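PDB 5DWM: phosphinothricin N-acetyltransferase from Brucella ovis, which binds acetyl-CoA and probably transfers its acetyl group to an amino group, such as that of phosphinothricin. Local coordinates for residues 24-29 with 72-77; 86-91 with 121-126. One frame throughout, in Å; residues are numbered along the deposited sequence.

Both contacts are buried and belong to the GNAT domain, but they build different layers. Contact 1 packs helix 20-33 onto strand 70-79. Its chemistry is side-chain packing, with no hydrogen bond between the two segments. Contact 2 pairs strands 89-96 and 124-129 edge to edge; four backbone hydrogen bonds join its segments, with side-chain packing on both faces. Its loop end is less deeply buried and meets the C-terminal tail and the second subunit. The centres of contacts 1 and 2 are about 22 Å apart, on opposite sides of the chain's centre. The link is the sheet itself: strands 70-79 and 89-96 are neighbours, and CB of A77 packs 3.6 Å from O of E91.

Contact 1 of 2, residues 24-29 with 72-77; sequences TAIYTQ and LGYAYA
The phenol oxygen OH of Y27 is gripped by two hydrogen bonds, one with OE1 of E39 and one with OG of S37. These bonds fix the outer end of a side chain whose inner end meets Y74. Y27 CG lies anti to the backbone N (chi1 -170°), and the ring's CD1 as well as CB comes to lie against the hydroxyl of Y74. Y74 OH is 3.3 Å from both Y27 CB and Y27 CD1. Seen from the Y74 ring, Y27 CB lies at the edge, near the ring plane. These are packing contacts, and the two phenols do not bond to each other.

I26 is the second anchor. Its CB bond points toward the strand, and its side chain runs past Y74 in the opposite direction. Its CG2 branch meets CE1 of Y74 at 4.0 Å. Its other branch ends over the strand backbone, with I26 CD1 3.9 Å from both L72 C and G73 N.

The axes of segments 24-29 and 72-77 cross at 89°, with a closest approach of 9.0 Å. This is the packing of an early helix of the GNAT alpha/beta fold across one face of the central sheet. The L72 end of the strand lies near I96 and Q103 of the acetyl-CoA site, which holds no cofactor in this chain. Strand 70-79 sits between strands 62-67 and 89-96. Y95 of the latter meets Y27 edge-to-face, while helix 45-58 packs beside helix 20-33 through M48 and R51.

Contact 2 of 2, residues 86-91 with 121-126; sequences YRWLAE and GFRQLL
The ring of F122 has CB of A90 over one face, a CH-pi contact 4.0 Å from the ring centroid and 20° off the normal. Main chain of the 86-91 segment lines its edge: W88 O and L89 N lie in the ring plane, and W88 C is 3.5 Å from F122 CD1. With F122 CG anti to the carbonyl carbon (chi1 -75°), the ring reaches back to R87 O. The indole of W88 has G121 O at its edge. R123 runs alongside W88 in the same direction, its guanidinium plane turned 64° from the indole.

W88 O takes two bonds where the pairing begins. R123 N donates at 2.9 Å onto a lone pair, and Q124 N donates at 3.2 Å nearly in line with the carbonyl. Parallel pairing follows: A90 N bonds to Q124 O at 3.0 Å, and L126 N to A90 O at 2.7 Å. L89 CD1 packs 3.6 Å from Q124 CB on one face of the sheet; A90 and L125 meet on the other.

The guanidinium of R123 bonds to carbonyls of G176, T179 and E180, while E91 forms a salt bridge with R81 of the second subunit. This is the parallel pair of a beta-alpha-beta crossover. Helix 105-119 connects the strands, ends in a Schellman motif at G121, and covers F122 and L125 through I117 and I114. Strands 70-79 and 162-172 flank the pair.

Contact 1 of 2, residues 24-29 with 72-77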
ATOM      1  N   THR A  24       1.503 -14.930  18.276  1.00 15.35           N
ATOM      2  CA  THR A  24       1.383 -15.876  17.171  1.00 14.34           C
ATOM      3  C   THR A  24       0.076 -16.660  17.240  1.00 14.82           C
ATOM      4  O   THR A  24      -0.574 -16.881  16.215  1.00 15.39           O
ATOM      5  CB  THR A  24       2.594 -16.808  17.162  1.00 15.42           C
ATOM      6  OG1 THR A  24       3.792 -16.021  17.067  1.00 16.48           O
ATOM      7  CG2 THR A  24       2.532 -17.771  15.977  1.00 17.29           C
ATOM      8  N   ALA A  25      -0.327 -17.091  18.438  1.00 15.04           N
ATOM      9  CA  ALA A  25      -1.600 -17.797  18.571  1.00 16.19           C
ATOM     10  C   ALA A  25      -2.787 -16.909  18.192  1.00 15.65           C
ATOM     11  O   ALA A  25      -3.719 -17.360  17.511  1.00 16.02           O
ATOM     12  CB  ALA A  25      -1.761 -18.346  19.994  1.00 16.61           C
ATOM     13  N   ILE A  26      -2.768 -15.644  18.616  1.00 14.57           N
ATOM     14  CA  ILE A  26      -3.845 -14.716  18.272  1.00 15.09           C
ATOM     15  C   ILE A  26      -3.901 -14.511  16.764  1.00 15.03           C
ATOM     16  O   ILE A  26      -4.967 -14.586  16.143  1.00 15.66           O
ATOM     17  CB  ILE A  26      -3.649 -13.382  19.013  1.00 16.03           C
ATOM     18  CG1 ILE A  26      -3.854 -13.589  20.517  1.00 16.73           C
ATOM     19  CG2 ILE A  26      -4.598 -12.310  18.478  1.00 17.35           C
ATOM     20  CD1 ILE A  26      -3.518 -12.373  21.358  1.00 18.56           C
ATOM     21  N   TYR A  27      -2.749 -14.245  16.151  1.00 14.00           N
ATOM     22  CA  TYR A  27      -2.732 -14.010  14.711  1.00 13.47           C
ATOM     23  C   TYR A  27      -3.114 -15.271  13.939  1.00 14.60           C
ATOM     24  O   TYR A  27      -3.788 -15.181  12.900  1.00 14.72           O
ATOM     25  CB  TYR A  27      -1.366 -13.461  14.276  1.00 13.60           C
ATOM     26  CG  TYR A  27      -1.354 -12.980  12.840  1.00 13.20           C
ATOM     27  CD1 TYR A  27      -2.223 -11.980  12.416  1.00 14.05           C
ATOM     28  CD2 TYR A  27      -0.495 -13.541  11.906  1.00 13.51           C
ATOM     29  CE1 TYR A  27      -2.240 -11.552  11.095  1.00 13.80           C
ATOM     30  CE2 TYR A  27      -0.501 -13.118  10.574  1.00 13.31           C
ATOM     31  CZ  TYR A  27      -1.383 -12.124  10.187  1.00 12.63           C
ATOM     32  OH  TYR A  27      -1.410 -11.681   8.892  1.00 14.17           O
ATOM     33  N   THR A  28      -2.711 -16.448  14.431  1.00 14.67           N
ATOM     34  CA  THR A  28      -3.087 -17.699  13.775  1.00 15.05           C
ATOM     35  C   THR A  28      -4.602 -17.817  13.646  1.00 15.47           C
ATOM     36  O   THR A  28      -5.124 -18.155  12.578  1.00 16.39           O
ATOM     37  CB  THR A  28      -2.500 -18.887  14.545  1.00 16.34           C
ATOM     38  OG1 THR A  28      -1.077 -18.905  14.375  1.00 18.45           O
ATOM     39  CG2 THR A  28      -3.099 -20.222  14.063  1.00 18.11           C
ATOM     40  N   GLN A  29      -5.329 -17.536  14.733  1.00 15.95           N
ATOM     41  CA  GLN A  29      -6.789 -17.596  14.669  1.00 16.50           C
ATOM     42  C   GLN A  29      -7.353 -16.565  13.700  1.00 15.41           C
ATOM     43  O   GLN A  29      -8.299 -16.855  12.956  1.00 18.22           O
ATOM     44  CB  GLN A  29      -7.394 -17.419  16.065  1.00 18.77           C
ATOM     45  CG  GLN A  29      -7.149 -18.606  16.978  1.00 22.34           C
ATOM     46  CD  GLN A  29      -7.435 -19.921  16.281  1.00 26.53           C
ATOM     47  OE1 GLN A  29      -8.539 -20.141  15.781  1.00 29.00           O
ATOM     48  NE2 GLN A  29      -6.429 -20.793  16.219  1.00 27.07           N
ATOM     49  N   LEU A  72      -4.170 -10.438  25.591  1.00 20.47           N
ATOM     50  CA  LEU A  72      -5.477 -10.523  24.954  1.00 20.01           C
ATOM     51  C   LEU A  72      -5.518  -9.874  23.579  1.00 17.94           C
ATOM     52  O   LEU A  72      -6.502 -10.057  22.850  1.00 18.88           O
ATOM     53  CB  LEU A  72      -6.541  -9.865  25.836  1.00 22.99           C
ATOM     54  CG  LEU A  72      -6.664 -10.440  27.250  1.00 27.22           C
ATOM     55  CD1 LEU A  72      -7.809  -9.780  27.969  1.00 28.49           C
ATOM     56  CD2 LEU A  72      -6.870 -11.939  27.181  1.00 29.85           C
ATOM     57  N   GLY A  73      -4.494  -9.116  23.211  1.00 17.12           N
ATOM     58  CA  GLY A  73      -4.469  -8.466  21.914  1.00 17.63           C
ATOM     59  C   GLY A  73      -3.175  -7.701  21.783  1.00 15.87           C
ATOM     60  O   GLY A  73      -2.432  -7.527  22.753  1.00 16.58           O
ATOM     61  N   TYR A  74      -2.905  -7.253  20.559  1.00 14.77           N
ATOM     62  CA  TYR A  74      -1.689  -6.507  20.294  1.00 14.79           C
ATOM     63  C   TYR A  74      -1.947  -5.491  19.189  1.00 15.12           C
ATOM     64  O   TYR A  74      -2.906  -5.603  18.419  1.00 15.49           O
ATOM     65  CB  TYR A  74      -0.504  -7.425  19.945  1.00 15.13           C
ATOM     66  CG  TYR A  74      -0.658  -8.174  18.638  1.00 13.92           C
ATOM     67  CD1 TYR A  74      -1.291  -9.405  18.598  1.00 14.70           C
ATOM     68  CD2 TYR A  74      -0.166  -7.649  17.445  1.00 14.91           C
ATOM     69  CE1 TYR A  74      -1.433 -10.102  17.415  1.00 15.59           C
ATOM     70  CE2 TYR A  74      -0.303  -8.336  16.245  1.00 15.44           C
ATOM     71  CZ  TYR A  74      -0.944  -9.566  16.237  1.00 15.70           C
ATOM     72  OH  TYR A  74      -1.091 -10.264  15.055  1.00 18.18           O
ATOM     73  N   ALA A  75      -1.077  -4.489  19.131  1.00 15.77           N
ATOM     74  CA  ALA A  75      -1.170  -3.447  18.126  1.00 15.74           C
ATOM     75  C   ALA A  75       0.231  -2.959  17.801  1.00 16.10           C
ATOM     76  O   ALA A  75       1.106  -2.917  18.672  1.00 17.25           O
ATOM     77  CB  ALA A  75      -2.034  -2.270  18.596  1.00 17.56           C
ATOM     78  N   TYR A  76       0.441  -2.590  16.545  1.00 15.54           N
ATOM     79  CA  TYR A  76       1.708  -1.978  16.179  1.00 15.90           C
ATOM     80  C   TYR A  76       1.469  -0.999  15.041  1.00 15.92           C
ATOM     81  O   TYR A  76       0.401  -0.975  14.421  1.00 15.27           O
ATOM     82  CB  TYR A  76       2.782  -3.022  15.829  1.00 17.27           C
ATOM     83  CG  TYR A  76       2.501  -3.818  14.581  1.00 17.65           C
ATOM     84  CD1 TYR A  76       2.819  -3.311  13.320  1.00 17.94           C
ATOM     85  CD2 TYR A  76       1.912  -5.074  14.655  1.00 17.62           C
ATOM     86  CE1 TYR A  76       2.567  -4.036  12.173  1.00 18.38           C
ATOM     87  CE2 TYR A  76       1.657  -5.809  13.510  1.00 18.48           C
ATOM     88  CZ  TYR A  76       1.980  -5.283  12.271  1.00 18.96           C
ATOM     89  OH  TYR A  76       1.723  -6.017  11.126  1.00 22.19           O
ATOM     90  N   ALA A  77       2.476  -0.173  14.791  1.00 15.91           N
ATOM     91  CA  ALA A  77       2.500   0.711  13.642  1.00 17.11           C
ATOM     92  C   ALA A  77       3.699   0.375  12.771  1.00 16.20           C
ATOM     93  O   ALA A  77       4.672  -0.237  13.221  1.00 16.75           O
ATOM     94  CB  ALA A  77       2.558   2.174  14.075  1.00 19.79           C
TER

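Contact 2 of 2, residues 86-91 with 121-126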
ATOM      1  N   TYR A  86       6.765   9.668   2.058  1.00 13.20           N
ATOM      2  CA  TYR A  86       5.770   9.006   2.901  1.00 13.16           C
ATOM      3  C   TYR A  86       6.151   8.965   4.383  1.00 12.96           C
ATOM      4  O   TYR A  86       5.409   8.369   5.173  1.00 14.45           O
ATOM      5  CB  TYR A  86       5.597   7.547   2.462  1.00 14.22           C
ATOM      6  CG  TYR A  86       4.778   7.269   1.214  1.00 14.00           C
ATOM      7  CD1 TYR A  86       3.417   7.559   1.165  1.00 14.27           C
ATOM      8  CD2 TYR A  86       5.349   6.639   0.108  1.00 14.70           C
ATOM      9  CE1 TYR A  86       2.654   7.255   0.041  1.00 14.91           C
ATOM     10  CE2 TYR A  86       4.591   6.334  -1.021  1.00 15.01           C
ATOM     11  CZ  TYR A  86       3.245   6.642  -1.050  1.00 15.06           C
ATOM     12  OH  TYR A  86       2.495   6.320  -2.172  1.00 18.60           O
ATOM     13  N   ARG A  87       7.284   9.548   4.789  1.00 13.47           N
ATOM     14  CA  ARG A  87       7.821   9.289   6.128  1.00 13.73           C
ATOM     15  C   ARG A  87       7.001   9.890   7.265  1.00 14.62           C
ATOM     16  O   ARG A  87       7.308   9.596   8.423  1.00 15.93           O
ATOM     17  CB  ARG A  87       9.296   9.712   6.240  1.00 16.89           C
ATOM     18  CG  ARG A  87      10.265   8.735   5.587  1.00 22.46           C
ATOM     19  CD  ARG A  87      11.722   9.173   5.731  1.00 29.59           C
ATOM     20  NE  ARG A  87      12.184   9.191   7.120  1.00 35.82           N
ATOM     21  CZ  ARG A  87      12.679   8.135   7.760  1.00 39.11           C
ATOM     22  NH1 ARG A  87      12.767   6.960   7.141  1.00 40.11           N
ATOM     23  NH2 ARG A  87      13.078   8.249   9.021  1.00 40.05           N
ATOM     24  N   TRP A  88       5.995  10.720   6.983  1.00 14.08           N
ATOM     25  CA  TRP A  88       5.093  11.222   8.012  1.00 14.66           C
ATOM     26  C   TRP A  88       3.782  10.442   8.077  1.00 14.23           C
ATOM     27  O   TRP A  88       2.866  10.847   8.796  1.00 14.46           O
ATOM     28  CB  TRP A  88       4.834  12.720   7.819  1.00 16.38           C
ATOM     29  CG  TRP A  88       6.063  13.583   8.000  1.00 17.50           C
ATOM     30  CD1 TRP A  88       6.458  14.216   9.146  1.00 18.90           C
ATOM     31  CD2 TRP A  88       7.044  13.909   7.006  1.00 17.91           C
ATOM     32  NE1 TRP A  88       7.622  14.917   8.924  1.00 20.22           N
ATOM     33  CE2 TRP A  88       8.006  14.740   7.620  1.00 18.84           C
ATOM     34  CE3 TRP A  88       7.208  13.573   5.655  1.00 18.58           C
ATOM     35  CZ2 TRP A  88       9.109  15.246   6.930  1.00 20.19           C
ATOM     36  CZ3 TRP A  88       8.311  14.075   4.968  1.00 18.98           C
ATOM     37  CH2 TRP A  88       9.246  14.899   5.609  1.00 19.58           C
ATOM     38  N   LEU A  89       3.685   9.333   7.351  1.00 13.96           N
ATOM     39  CA  LEU A  89       2.489   8.506   7.264  1.00 13.98           C
ATOM     40  C   LEU A  89       2.805   7.160   7.907  1.00 13.51           C
ATOM     41  O   LEU A  89       3.766   6.493   7.510  1.00 14.23           O
ATOM     42  CB  LEU A  89       2.102   8.322   5.791  1.00 13.81           C
ATOM     43  CG  LEU A  89       0.967   7.325   5.509  1.00 14.58           C
ATOM     44  CD1 LEU A  89      -0.336   7.853   6.096  1.00 15.59           C
ATOM     45  CD2 LEU A  89       0.852   7.079   4.004  1.00 15.20           C
ATOM     46  N   ALA A  90       2.036   6.784   8.931  1.00 14.27           N
ATOM     47  CA  ALA A  90       2.146   5.466   9.538  1.00 13.17           C
ATOM     48  C   ALA A  90       0.849   4.693   9.326  1.00 14.08           C
ATOM     49  O   ALA A  90      -0.202   5.273   9.052  1.00 14.15           O
ATOM     50  CB  ALA A  90       2.458   5.562  11.037  1.00 16.16           C
ATOM     51  N   GLU A  91       0.935   3.370   9.466  1.00 14.14           N
ATOM     52  CA  GLU A  91      -0.208   2.477   9.331  1.00 14.52           C
ATOM     53  C   GLU A  91      -0.361   1.668  10.613  1.00 15.73           C
ATOM     54  O   GLU A  91       0.636   1.210  11.178  1.00 16.90           O
ATOM     55  CB  GLU A  91       0.019   1.529   8.143  1.00 16.82           C
ATOM     56  CG  GLU A  91      -1.132   0.560   7.894  1.00 18.84           C
ATOM     57  CD  GLU A  91      -0.879  -0.343   6.701  1.00 20.63           C
ATOM     58  OE1 GLU A  91      -0.130   0.064   5.792  1.00 24.70           O
ATOM     59  OE2 GLU A  91      -1.437  -1.454   6.677  1.00 21.05           O
ATOM     60  N   GLY A 121       5.940  12.136  16.022  1.00 22.14           N
ATOM     61  CA  GLY A 121       5.914  13.211  15.049  1.00 20.83           C
ATOM     62  C   GLY A 121       5.238  12.899  13.732  1.00 19.72           C
ATOM     63  O   GLY A 121       5.335  13.706  12.796  1.00 19.74           O
ATOM     64  N   PHE A 122       4.558  11.761  13.629  1.00 18.54           N
ATOM     65  CA  PHE A 122       3.812  11.448  12.424  1.00 17.81           C
ATOM     66  C   PHE A 122       2.644  12.415  12.246  1.00 16.45           C
ATOM     67  O   PHE A 122       2.142  13.020  13.198  1.00 18.47           O
ATOM     68  CB  PHE A 122       3.321   9.999  12.451  1.00 16.29           C
ATOM     69  CG  PHE A 122       4.408   8.999  12.198  1.00 16.73           C
ATOM     70  CD1 PHE A 122       4.704   8.598  10.903  1.00 17.09           C
ATOM     71  CD2 PHE A 122       5.156   8.483  13.241  1.00 17.26           C
ATOM     72  CE1 PHE A 122       5.722   7.691  10.660  1.00 17.72           C
ATOM     73  CE2 PHE A 122       6.163   7.573  13.005  1.00 17.94           C
ATOM     74  CZ  PHE A 122       6.455   7.183  11.719  1.00 18.11           C
ATOM     75  N   ARG A 123       2.212  12.559  10.990  1.00 16.35           N
ATOM     76  CA  ARG A 123       1.134  13.477  10.648  1.00 16.43           C
ATOM     77  C   ARG A 123      -0.157  12.786  10.224  1.00 15.88           C
ATOM     78  O   ARG A 123      -1.219  13.418  10.267  1.00 16.71           O
ATOM     79  CB  ARG A 123       1.587  14.459   9.548  1.00 17.91           C
ATOM     80  CG  ARG A 123       2.680  15.439   9.977  1.00 17.69           C
ATOM     81  CD  ARG A 123       2.185  16.320  11.111  1.00 18.66           C
ATOM     82  NE  ARG A 123       3.125  17.378  11.481  1.00 20.83           N
ATOM     83  CZ  ARG A 123       3.149  18.578  10.917  1.00 22.26           C
ATOM     84  NH1 ARG A 123       2.295  18.862   9.943  1.00 21.98           N
ATOM     85  NH2 ARG A 123       4.034  19.482  11.319  1.00 24.44           N
ATOM     86  N   GLN A 124      -0.100  11.521   9.806  1.00 14.87           N
ATOM     87  CA  GLN A 124      -1.299  10.769   9.455  1.00 14.17           C
ATOM     88  C   GLN A 124      -1.129   9.330   9.908  1.00 13.88           C
ATOM     89  O   GLN A 124      -0.041   8.759   9.780  1.00 14.52           O
ATOM     90  CB  GLN A 124      -1.542  10.754   7.929  1.00 14.82           C
ATOM     91  CG  GLN A 124      -1.614  12.118   7.273  1.00 16.23           C
ATOM     92  CD  GLN A 124      -2.874  12.912   7.589  1.00 16.15           C
ATOM     93  OE1 GLN A 124      -2.891  14.149   7.457  1.00 18.65           O
ATOM     94  NE2 GLN A 124      -3.933  12.221   7.987  1.00 13.96           N
ATOM     95  N   LEU A 125      -2.205   8.745  10.430  1.00 14.52           N
ATOM     96  CA  LEU A 125      -2.248   7.328  10.767  1.00 13.77           C
ATOM     97  C   LEU A 125      -3.305   6.667   9.888  1.00 14.18           C
ATOM     98  O   LEU A 125      -4.458   7.110   9.859  1.00 15.06           O
ATOM     99  CB  LEU A 125      -2.558   7.132  12.253  1.00 15.63           C
ATOM    100  CG  LEU A 125      -2.573   5.687  12.783  1.00 15.55           C
ATOM    101  CD1 LEU A 125      -1.249   4.974  12.501  1.00 16.40           C
ATOM    102  CD2 LEU A 125      -2.891   5.692  14.278  1.00 15.64           C
ATOM    103  N   LEU A 126      -2.903   5.637   9.151  1.00 14.82           N
ATOM    104  CA  LEU A 126      -3.752   5.006   8.147  1.00 14.12           C
ATOM    105  C   LEU A 126      -4.151   3.607   8.602  1.00 13.77           C
ATOM    106  O   LEU A 126      -3.303   2.838   9.059  1.00 15.62           O
ATOM    107  CB  LEU A 126      -2.982   4.897   6.827  1.00 14.72           C
ATOM    108  CG  LEU A 126      -3.714   4.290   5.624  1.00 15.15           C
ATOM    109  CD1 LEU A 126      -4.753   5.262   5.085  1.00 15.72           C
ATOM    110  CD2 LEU A 126      -2.729   3.901   4.522  1.00 16.10           C
TER